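Rv1989c (MbcT) (Mycobacterium tuberculosis, PDB 6FKG) degrades NAD(+) by phosphorolysis, acting as the toxin of a type II toxin-antitoxin system that kills the cell unless MbcA blocks access to its active site. Local coordinates at residues Leu52-Ile57 and Val154-Glu159; Arg42-Arg47 and Asp123-Cys128. One frame throughout, in Å; residues are numbered along the deposited sequence.

Contact 1 of 2, residues Leu52-Ile57 and Val154-Glu159; sequences LLFPAI and VVTAYE
Phe54 and Thr156 run alongside each other in the same direction, with ring atom CE1 of Phe54 3.5 Å from the methyl CG2 of Thr156. The ring gets there because CG of Phe54 is tucked over its own backbone, and this rotation (chi1 52°) sets the ring alongside Thr156. Beside it, the small CB of Ala157 fits against Phe54 CB at 4.3 Å. Phe54, in the loop ahead of strand 56-60, also stacks on Trp136 of helix 126-137; a flat aromatic suits a place between that ring and Thr156.

Ala56 and Ile57 point to opposite faces of the sheet. The methyl of Ala56 shares its face with Thr156, its non-hydrogen-bonded partner, and also approaches Val154 CG1 at 4.2 Å. On the other face Ile57 CB lies 4.3 Å from Val155 CB, and Ile57 CD1 reaches on to Tyr158 CB; both beta-branched residues suit an extended chain and rest on Leu167.

This is the antiparallel pairing of strands 56-60 and 150-156 within the mixed sheet of the RES domain. Ile57 and Val155 form a hydrogen-bonded pair, Ile57 N giving to Val155 O and Val155 N to Ile57 O, each at 2.9 Å. The ladder ends with Ala157 N giving a nearly straight bond (172°) to Pro55 O, although the donor is tilted 30° from the carbonyl plane. Pro55, lacking an N-H of its own, can still supply this acceptor. Where Ala157, with left-handed backbone angles, takes the N-cap position and the chain enters helix 158-161, a water accepts from Tyr158 N at 2.9 Å and lies equally close to Val155 O, bridging the first turn of the helix to the end of the strand.

Contact 2 of 2, residues Arg42-Arg47 and Asp123-Cys128; sequences RRFGGR and DDWSGC
Trp125 lays one face of its indole over the backbone of Gly46 and Arg47. Arg47 CA sits 3.7 Å from the centroid of the five-membered ring, only 15° off its normal, a CH-pi contact. Farther along the same face, Gly46 C is 3.6 Å from CZ3. Beside it, at the rim of the six-membered ring, the edge of Phe44 brings CE2 to 4.0 Å from Trp125 CH2, the two side chains nearly perpendicular.

Gly45, with positive phi, takes the chain out of helix 39-44; glycine suits it because a CB would jam against the carbonyl O of Phe44 and also point at the indole. Asp124 precedes the turn into helix 126-137 and caps it: its OD1 accepts from Ser126 N at 3.1 Å, and its OD2 from Ser126 OG.

Among the charged and polar groups, the Arg47 guanidinium stands steeply to the indole, the planes 69° apart. Its chain bends at chi3 (-60°), and Trp125 NE1 lies over one guanidinium face, toward the rim, 3.2 Å from Arg47 NH2. These two donors share an acceptor, OXT of Val115 of an MbcA chain, by a salt bridge from Arg47 NH2 and a hydrogen bond from Trp125 NE1, while Arg47 NH1 gives to Gly122 O.

Overall arrangement
The centres of contact 1 and contact 2 lie about 13 Å apart, and all four segments belong to the RES domain. Along the chain they alternate: 42-47, then 52-57, 123-128 and finally 154-159, so the two contacts are interlaced. Strand 56-60 is the next element after helix 39-44, across the loop that carries Gly45 to Pro55, and the contacts touch where Leu52 N lies 2.7 Å from Arg42 O, a probable hydrogen bond. Helix 126-137 links them again, its N-terminal part lying in contact 2 before it runs to contact 1. Both reach MbcA, contact 2 more extensively and contact 1 through Leu52 and Leu53, consistent with the antitoxin's blocking role; the strand pair of contact 1 lies in the sheet.

Contact 1 of 2, residues Leu52-Ile57 and Val154-Glu159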
loop_
_atom_site.group_PDB
_atom_site.type_symbol
_atom_site.label_atom_id
_atom_site.label_comp_id
_atom_site.label_asym_id
_atom_site.label_seq_id
_atom_site.Cartn_x
_atom_site.Cartn_y
_atom_site.Cartn_z
ATOM N N LEU B 52 -10.157 8.657 -23.258
ATOM C CA LEU B 52 -8.775 8.202 -23.435
ATOM C C LEU B 52 -8.523 7.192 -24.551
ATOM O O LEU B 52 -7.421 6.639 -24.627
ATOM C CB LEU B 52 -8.246 7.597 -22.126
ATOM C CG LEU B 52 -8.398 8.394 -20.828
ATOM C CD1 LEU B 52 -7.800 7.612 -19.658
ATOM C CD2 LEU B 52 -7.758 9.766 -20.952
ATOM N N LEU B 53 -9.505 6.916 -25.398
ATOM C CA LEU B 53 -9.255 5.955 -26.475
ATOM C C LEU B 53 -9.326 6.572 -27.866
ATOM O O LEU B 53 -8.560 6.203 -28.765
ATOM C CB LEU B 53 -10.236 4.789 -26.384
ATOM C CG LEU B 53 -9.898 3.773 -25.292
ATOM C CD1 LEU B 53 -10.923 2.650 -25.284
ATOM C CD2 LEU B 53 -8.484 3.233 -25.490
ATOM N N PHE B 54 -10.257 7.499 -28.057
ATOM C CA PHE B 54 -10.431 8.085 -29.379
ATOM C C PHE B 54 -11.100 9.432 -29.267
ATOM O O PHE B 54 -11.900 9.646 -28.362
ATOM C CB PHE B 54 -11.253 7.157 -30.307
ATOM C CG PHE B 54 -12.590 6.685 -29.719
ATOM C CD1 PHE B 54 -13.753 7.414 -29.914
ATOM C CD2 PHE B 54 -12.672 5.488 -29.016
ATOM C CE1 PHE B 54 -14.985 6.965 -29.390
ATOM C CE2 PHE B 54 -13.876 5.029 -28.500
ATOM C CZ PHE B 54 -15.039 5.764 -28.682
ATOM N N PRO B 55 -10.779 10.346 -30.199
ATOM C CA PRO B 55 -11.511 11.607 -30.301
ATOM C C PRO B 55 -12.942 11.342 -30.724
ATOM O O PRO B 55 -13.227 10.368 -31.434
ATOM C CB PRO B 55 -10.753 12.393 -31.386
ATOM C CG PRO B 55 -9.480 11.651 -31.629
ATOM C CD PRO B 55 -9.706 10.232 -31.204
ATOM N N ALA B 56 -13.847 12.199 -30.278
ATOM C CA ALA B 56 -15.244 12.088 -30.693
ATOM C C ALA B 56 -15.853 13.473 -30.797
ATOM O O ALA B 56 -15.513 14.362 -30.019
ATOM C CB ALA B 56 -16.044 11.218 -29.710
ATOM N N ILE B 57 -16.749 13.637 -31.772
ATOM C CA ILE B 57 -17.410 14.912 -32.051
ATOM C C ILE B 57 -18.902 14.728 -31.886
ATOM O O ILE B 57 -19.472 13.814 -32.470
ATOM C CB ILE B 57 -17.169 15.396 -33.495
ATOM C CG1 ILE B 57 -15.683 15.563 -33.806
ATOM C CG2 ILE B 57 -17.885 16.709 -33.743
ATOM C CD1 ILE B 57 -15.465 15.916 -35.273
ATOM N N VAL B 154 -22.679 11.066 -33.145
ATOM C CA VAL B 154 -21.374 11.001 -32.510
ATOM C C VAL B 154 -20.386 10.480 -33.532
ATOM O O VAL B 154 -20.530 9.351 -33.982
ATOM C CB VAL B 154 -21.382 10.083 -31.284
ATOM C CG1 VAL B 154 -20.085 10.241 -30.499
ATOM C CG2 VAL B 154 -22.585 10.420 -30.407
ATOM N N VAL B 155 -19.413 11.306 -33.916
ATOM C CA VAL B 155 -18.450 10.919 -34.942
ATOM C C VAL B 155 -17.137 10.519 -34.274
ATOM O O VAL B 155 -16.533 11.310 -33.567
ATOM C CB VAL B 155 -18.198 12.061 -35.952
ATOM C CG1 VAL B 155 -17.254 11.592 -37.052
ATOM C CG2 VAL B 155 -19.512 12.526 -36.551
ATOM N N THR B 156 -16.697 9.289 -34.502
ATOM C CA THR B 156 -15.613 8.733 -33.695
ATOM C C THR B 156 -14.348 8.578 -34.522
ATOM O O THR B 156 -14.379 7.982 -35.601
ATOM C CB THR B 156 -16.018 7.369 -33.072
ATOM O OG1 THR B 156 -16.499 6.492 -34.094
ATOM C CG2 THR B 156 -17.142 7.550 -32.052
ATOM N N ALA B 157 -13.245 9.141 -34.011
ATOM C CA ALA B 157 -11.943 9.096 -34.681
ATOM C C ALA B 157 -12.066 9.551 -36.139
ATOM O O ALA B 157 -11.598 8.884 -37.066
ATOM C CB ALA B 157 -11.356 7.704 -34.599
ATOM N N TYR B 158 -12.726 10.695 -36.303
ATOM C CA TYR B 158 -12.990 11.336 -37.579
ATOM C C TYR B 158 -11.785 11.345 -38.510
ATOM O O TYR B 158 -11.873 10.937 -39.673
ATOM C CB TYR B 158 -13.470 12.770 -37.306
ATOM C CG TYR B 158 -13.293 13.740 -38.434
ATOM C CD1 TYR B 158 -12.522 14.888 -38.269
ATOM C CD2 TYR B 158 -13.903 13.522 -39.668
ATOM C CE1 TYR B 158 -12.352 15.789 -39.314
ATOM C CE2 TYR B 158 -13.744 14.413 -40.713
ATOM C CZ TYR B 158 -12.971 15.545 -40.534
ATOM O OH TYR B 158 -12.820 16.431 -41.583
ATOM N N GLU B 159 -10.659 11.801 -37.975
ATOM C CA GLU B 159 -9.444 12.022 -38.754
ATOM C C GLU B 159 -8.942 10.756 -39.457
ATOM O O GLU B 159 -8.561 10.804 -40.627
ATOM C CB GLU B 159 -8.348 12.599 -37.845
ATOM C CG GLU B 159 -8.689 13.965 -37.205
ATOM C CD GLU B 159 -9.554 13.875 -35.931
ATOM O OE1 GLU B 159 -10.123 12.803 -35.633
ATOM O OE2 GLU B 159 -9.656 14.898 -35.217
HETATM O O HOH W 1 -13.874 12.332 -34.153
#

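Contact 2 of 2, residues Arg42-Arg47 and Asp123-Cys128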
loop_
_atom_site.group_PDB
_atom_site.type_symbol
_atom_site.label_atom_id
_atom_site.label_comp_id
_atom_site.label_asym_id
_atom_site.label_seq_id
_atom_site.Cartn_x
_atom_site.Cartn_y
_atom_site.Cartn_z
ATOM N N ARG B 42 -12.449 13.027 -25.805
ATOM C CA ARG B 42 -11.446 12.025 -25.457
ATOM C C ARG B 42 -10.891 12.240 -24.047
ATOM O O ARG B 42 -10.667 11.287 -23.306
ATOM C CB ARG B 42 -10.289 12.032 -26.458
ATOM C CG ARG B 42 -9.231 10.993 -26.164
ATOM C CD ARG B 42 -7.944 11.296 -26.910
ATOM N NE ARG B 42 -7.431 10.106 -27.563
ATOM C CZ ARG B 42 -6.666 10.119 -28.649
ATOM N NH1 ARG B 42 -6.305 11.276 -29.202
ATOM N NH2 ARG B 42 -6.261 8.972 -29.181
ATOM N N ARG B 43 -10.646 13.495 -23.683
ATOM C CA ARG B 43 -10.041 13.775 -22.395
ATOM C C ARG B 43 -10.999 13.451 -21.236
ATOM O O ARG B 43 -10.575 12.879 -20.229
ATOM C CB ARG B 43 -9.585 15.238 -22.340
ATOM C CG ARG B 43 -8.169 15.427 -22.886
ATOM C CD ARG B 43 -7.835 16.879 -23.193
ATOM N NE ARG B 43 -8.018 17.756 -22.040
ATOM C CZ ARG B 43 -7.093 18.009 -21.120
ATOM N NH1 ARG B 43 -5.892 17.446 -21.203
ATOM N NH2 ARG B 43 -7.370 18.840 -20.120
ATOM N N PHE B 44 -12.272 13.804 -21.395
ATOM C CA PHE B 44 -13.250 13.675 -20.300
ATOM C C PHE B 44 -14.150 12.466 -20.443
ATOM O O PHE B 44 -14.639 11.927 -19.443
ATOM C CB PHE B 44 -14.133 14.933 -20.195
ATOM C CG PHE B 44 -14.998 14.945 -18.955
ATOM C CD1 PHE B 44 -14.412 15.077 -17.702
ATOM C CD2 PHE B 44 -16.375 14.784 -19.042
ATOM C CE1 PHE B 44 -15.170 15.059 -16.552
ATOM C CE2 PHE B 44 -17.162 14.767 -17.875
ATOM C CZ PHE B 44 -16.558 14.903 -16.642
ATOM N N GLY B 45 -14.365 12.031 -21.680
ATOM C CA GLY B 45 -15.455 11.115 -21.970
ATOM C C GLY B 45 -16.678 11.921 -22.371
ATOM O O GLY B 45 -16.744 13.120 -22.106
ATOM N N GLY B 46 -17.640 11.262 -23.014
ATOM C CA GLY B 46 -18.916 11.868 -23.367
ATOM C C GLY B 46 -19.989 10.816 -23.165
ATOM O O GLY B 46 -19.666 9.667 -22.865
ATOM N N ARG B 47 -21.264 11.187 -23.312
ATOM C CA ARG B 47 -22.320 10.228 -23.045
ATOM C C ARG B 47 -22.106 8.953 -23.853
ATOM O O ARG B 47 -22.313 7.847 -23.343
ATOM C CB ARG B 47 -23.712 10.803 -23.346
ATOM C CG ARG B 47 -24.818 9.755 -23.126
ATOM C CD ARG B 47 -26.206 10.367 -22.987
ATOM N NE ARG B 47 -26.324 11.296 -21.858
ATOM C CZ ARG B 47 -26.723 10.975 -20.628
ATOM N NH1 ARG B 47 -27.064 9.725 -20.314
ATOM N NH2 ARG B 47 -26.787 11.919 -19.697
ATOM N N ASP B 123 -28.272 10.010 -15.404
ATOM C CA ASP B 123 -26.940 10.443 -15.001
ATOM C C ASP B 123 -25.835 9.443 -15.374
ATOM O O ASP B 123 -24.672 9.828 -15.468
ATOM C CB ASP B 123 -26.896 10.707 -13.490
ATOM C CG ASP B 123 -27.672 11.949 -13.082
ATOM O OD1 ASP B 123 -28.312 12.586 -13.951
ATOM O OD2 ASP B 123 -27.638 12.294 -11.878
ATOM N N ASP B 124 -26.193 8.173 -15.574
ATOM C CA ASP B 124 -25.207 7.123 -15.848
ATOM C C ASP B 124 -24.924 6.944 -17.343
ATOM O O ASP B 124 -25.807 6.571 -18.112
ATOM C CB ASP B 124 -25.667 5.785 -15.266
ATOM C CG ASP B 124 -24.667 4.668 -15.521
ATOM O OD1 ASP B 124 -23.453 4.962 -15.558
ATOM O OD2 ASP B 124 -25.091 3.503 -15.695
ATOM N N TRP B 125 -23.678 7.181 -17.736
ATOM C CA TRP B 125 -23.272 7.074 -19.133
ATOM C C TRP B 125 -22.788 5.670 -19.535
ATOM O O TRP B 125 -22.475 5.452 -20.709
ATOM C CB TRP B 125 -22.139 8.069 -19.425
ATOM C CG TRP B 125 -22.493 9.546 -19.417
ATOM C CD1 TRP B 125 -23.739 10.110 -19.287
ATOM C CD2 TRP B 125 -21.569 10.639 -19.538
ATOM N NE1 TRP B 125 -23.640 11.488 -19.329
ATOM C CE2 TRP B 125 -22.320 11.834 -19.485
ATOM C CE3 TRP B 125 -20.177 10.721 -19.697
ATOM C CZ2 TRP B 125 -21.724 13.091 -19.572
ATOM C CZ3 TRP B 125 -19.588 11.969 -19.788
ATOM C CH2 TRP B 125 -20.361 13.140 -19.725
ATOM N N SER B 126 -22.681 4.736 -18.583
ATOM C CA SER B 126 -21.911 3.506 -18.835
ATOM C C SER B 126 -22.408 2.694 -20.033
ATOM O O SER B 126 -21.614 2.249 -20.866
ATOM C CB SER B 126 -21.889 2.602 -17.595
ATOM O OG SER B 126 -23.151 2.006 -17.343
ATOM N N GLY B 127 -23.718 2.496 -20.128
ATOM C CA GLY B 127 -24.263 1.710 -21.220
ATOM C C GLY B 127 -24.023 2.327 -22.580
ATOM O O GLY B 127 -23.547 1.652 -23.503
ATOM N N CYS B 128 -24.354 3.610 -22.721
ATOM C CA CYS B 128 -24.077 4.325 -23.971
ATOM C C CYS B 128 -22.586 4.313 -24.305
ATOM O O CYS B 128 -22.207 4.169 -25.469
ATOM C CB CYS B 128 -24.565 5.771 -23.903
ATOM S SG CYS B 128 -26.376 5.920 -23.714
#